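Local coordinates for Pre-mRNA splicing helicase-like protein (Chaetomium thermophilum, PDB 4RVQ) that probably serves as a protein- or RNA-interaction module, a noncanonical PWI domain in the N-terminal region of the spliceosomal helicase Brr2, at residues V92-R97 with E111-S116. Sequence-based numbering, arbitrary orientation. Where two conformers were deposited one is given.
Sequences VVWLTR and EREMAS. With EDO (1,2-ethanediol), chain F; EDO (1,2-ethanediol), chain G.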
loop_
_atom_site.group_PDB
_atom_site.type_symbol
_atom_site.label_atom_id
_atom_site.label_comp_id
_atom_site.label_asym_id
_atom_site.label_seq_id
_atom_site.Cartn_x
_atom_site.Cartn_y
_atom_site.Cartn_z
ATOM N N VAL A 92 0.659 -2.815 -1.422
ATOM C CA VAL A 92 1.253 -1.519 -1.159
ATOM C C VAL A 92 2.703 -1.674 -0.694
ATOM O O VAL A 92 3.602 -0.982 -1.187
ATOM C CB VAL A 92 0.426 -0.739 -0.131
ATOM C CG1 VAL A 92 1.109 0.588 0.266
ATOM C CG2 VAL A 92 -0.938 -0.416 -0.708
ATOM N N VAL A 93 2.964 -2.554 0.245
ATOM C CA VAL A 93 4.294 -2.697 0.806
ATOM C C VAL A 93 5.253 -3.219 -0.268
ATOM O O VAL A 93 6.340 -2.663 -0.490
ATOM C CB VAL A 93 4.267 -3.646 2.034
ATOM C CG1 VAL A 93 5.641 -4.021 2.438
ATOM C CG2 VAL A 93 3.513 -3.005 3.216
ATOM N N TRP A 94 4.904 -4.342 -0.893
ATOM C CA TRP A 94 5.818 -4.989 -1.795
ATOM C C TRP A 94 6.002 -4.255 -3.096
ATOM O O TRP A 94 7.120 -4.190 -3.628
ATOM C CB TRP A 94 5.409 -6.450 -2.024
ATOM C CG TRP A 94 5.695 -7.288 -0.812
ATOM C CD1 TRP A 94 4.823 -7.724 0.132
ATOM C CD2 TRP A 94 6.960 -7.802 -0.442
ATOM N NE1 TRP A 94 5.463 -8.468 1.056
ATOM C CE2 TRP A 94 6.789 -8.539 0.746
ATOM C CE3 TRP A 94 8.233 -7.722 -1.001
ATOM C CZ2 TRP A 94 7.837 -9.175 1.369
ATOM C CZ3 TRP A 94 9.284 -8.361 -0.374
ATOM C CH2 TRP A 94 9.091 -9.059 0.813
ATOM N N LEU A 95 4.934 -3.761 -3.704
ATOM C CA LEU A 95 5.061 -3.072 -4.959
ATOM C C LEU A 95 5.733 -1.713 -4.833
ATOM O O LEU A 95 6.404 -1.277 -5.772
ATOM C CB LEU A 95 3.740 -2.957 -5.693
ATOM C CG LEU A 95 3.107 -4.272 -6.134
ATOM C CD1 LEU A 95 1.712 -4.067 -6.636
ATOM C CD2 LEU A 95 4.011 -4.993 -7.121
ATOM N N THR A 96 5.567 -1.031 -3.697
ATOM C CA THR A 96 6.313 0.200 -3.471
ATOM C C THR A 96 7.816 -0.123 -3.442
ATOM O O THR A 96 8.643 0.557 -4.056
ATOM C CB THR A 96 5.864 0.908 -2.199
ATOM O OG1 THR A 96 4.486 1.280 -2.346
ATOM C CG2 THR A 96 6.683 2.137 -1.937
ATOM N N ARG A 97 8.192 -1.148 -2.677
ATOM C CA ARG A 97 9.568 -1.554 -2.596
ATOM C C ARG A 97 10.099 -1.952 -3.975
ATOM O O ARG A 97 11.198 -1.542 -4.384
ATOM C CB ARG A 97 9.737 -2.700 -1.600
ATOM C CG ARG A 97 11.182 -3.014 -1.333
ATOM C CD ARG A 97 11.358 -4.180 -0.342
ATOM N NE ARG A 97 12.748 -4.609 -0.349
ATOM C CZ ARG A 97 13.174 -5.812 0.004
ATOM N NH1 ARG A 97 12.333 -6.682 0.496
ATOM N NH2 ARG A 97 14.447 -6.139 -0.144
ATOM N N GLU A 111 11.462 -10.047 -5.924
ATOM C CA GLU A 111 10.566 -10.957 -6.620
ATOM C C GLU A 111 10.593 -12.344 -5.990
ATOM O O GLU A 111 9.520 -12.990 -5.856
ATOM C CB GLU A 111 10.932 -10.988 -8.111
ATOM C CG GLU A 111 10.623 -9.686 -8.802
ATOM C CD GLU A 111 11.290 -9.457 -10.146
ATOM O OE1 GLU A 111 12.125 -10.253 -10.602
ATOM O OE2 GLU A 111 10.958 -8.428 -10.779
ATOM N N ARG A 112 11.767 -12.841 -5.625
ATOM C CA ARG A 112 11.852 -14.130 -4.957
ATOM C C ARG A 112 11.161 -14.073 -3.602
ATOM O O ARG A 112 10.420 -15.016 -3.242
ATOM C CB ARG A 112 13.296 -14.554 -4.771
ATOM C CG ARG A 112 14.034 -14.883 -6.018
ATOM C CD ARG A 112 15.427 -15.328 -5.641
ATOM N NE ARG A 112 16.152 -15.869 -6.752
ATOM C CZ ARG A 112 16.816 -17.021 -6.731
ATOM N NH1 ARG A 112 16.905 -17.757 -5.617
ATOM N NH2 ARG A 112 17.437 -17.406 -7.821
ATOM N N GLU A 113 11.375 -12.995 -2.847
ATOM C CA GLU A 113 10.729 -12.879 -1.544
ATOM C C GLU A 113 9.217 -12.831 -1.670
ATOM O O GLU A 113 8.511 -13.480 -0.879
ATOM C CB GLU A 113 11.245 -11.643 -0.786
ATOM C CG GLU A 113 12.702 -11.784 -0.332
ATOM C CD GLU A 113 13.253 -10.556 0.399
ATOM O OE1 GLU A 113 12.581 -9.516 0.485
ATOM O OE2 GLU A 113 14.416 -10.632 0.901
ATOM N N MET A 114 8.710 -12.107 -2.647
ATOM C CA MET A 114 7.282 -12.085 -2.873
ATOM C C MET A 114 6.753 -13.475 -3.154
ATOM O O MET A 114 5.727 -13.869 -2.607
ATOM C CB MET A 114 6.954 -11.130 -4.015
ATOM C CG MET A 114 7.093 -9.652 -3.649
ATOM S SD MET A 114 6.843 -8.487 -4.978
ATOM C CE MET A 114 5.107 -8.647 -5.172
ATOM N N ALA A 115 7.411 -14.241 -4.025
ATOM C CA ALA A 115 6.966 -15.602 -4.324
ATOM C C ALA A 115 6.961 -16.419 -3.021
ATOM O O ALA A 115 6.043 -17.209 -2.787
ATOM C CB ALA A 115 7.880 -16.263 -5.368
ATOM N N SER A 116 7.990 -16.263 -2.185
ATOM C CA SER A 116 8.094 -17.031 -0.946
ATOM C C SER A 116 6.961 -16.691 0.024
ATOM O O SER A 116 6.601 -17.534 0.865
ATOM C CB SER A 116 9.430 -16.770 -0.252
ATOM O OG SER A 116 9.432 -15.578 0.510
HETATM C C1 EDO F . 8.857 -5.816 2.258
HETATM O O1 EDO F . 10.256 -5.930 2.388
HETATM C C2 EDO F . 8.186 -6.285 3.537
HETATM O O2 EDO F . 8.517 -5.337 4.561
HETATM C C1 EDO G . 3.773 -8.328 4.792
HETATM O O1 EDO G . 4.906 -8.943 4.164
HETATM C C2 EDO G . 3.318 -7.160 3.924
HETATM O O2 EDO G . 1.935 -6.879 4.151
HETATM O O HOH W 1 15.535 -8.279 1.336
#
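Trp94 packs against Met114 on one side of its indole, and a bound 1,2-ethanediol lies over the opposite face. Met114 CG approaches obliquely, above the ring plane and offset toward the rim, 3.5 Å from Trp94 CE3. Met114 SD lies beside Trp94 CB, and the bend at chi3 (72°) turns CE back to the same carbon. Met114 SD is 5.2 Å from the centroid of the five-membered ring of Trp94, an oblique Met-aromatic contact. Met114 CE also reaches Leu95 CD2, and Ile122 of helix 120-127 touches both residues on this buried side. Segments 92-97 and 111-116, on helices 89-99 and 104-116 of the all-helical PWI-like domain, run nearly antiparallel. Their axes are 11.0 Å apart at closest, a spacing bridged by side chains. With an alanine at Trp94, Met114 CG and Glu113 CB would probably lose the ring they pack on, opening a gap between the helices. The other side is polar and wetter. Glu113 OE1 lies in the indole plane at its edge, 3.5 Å from Trp94 CH2, with the carboxylate turned 83° to the ring. The same oxygen takes a salt-bridge hydrogen bond from Arg97 NH1 at 2.8 Å. The extended Arg97 chain, with CG anti to the backbone N (chi1 -171°), carries the guanidinium there. A water links Arg97 NH2 to Glu113 OE2. Arg97 NH1 also bonds weakly to the ethanediol over the indole, and Trp94 NE1 donates to a second one.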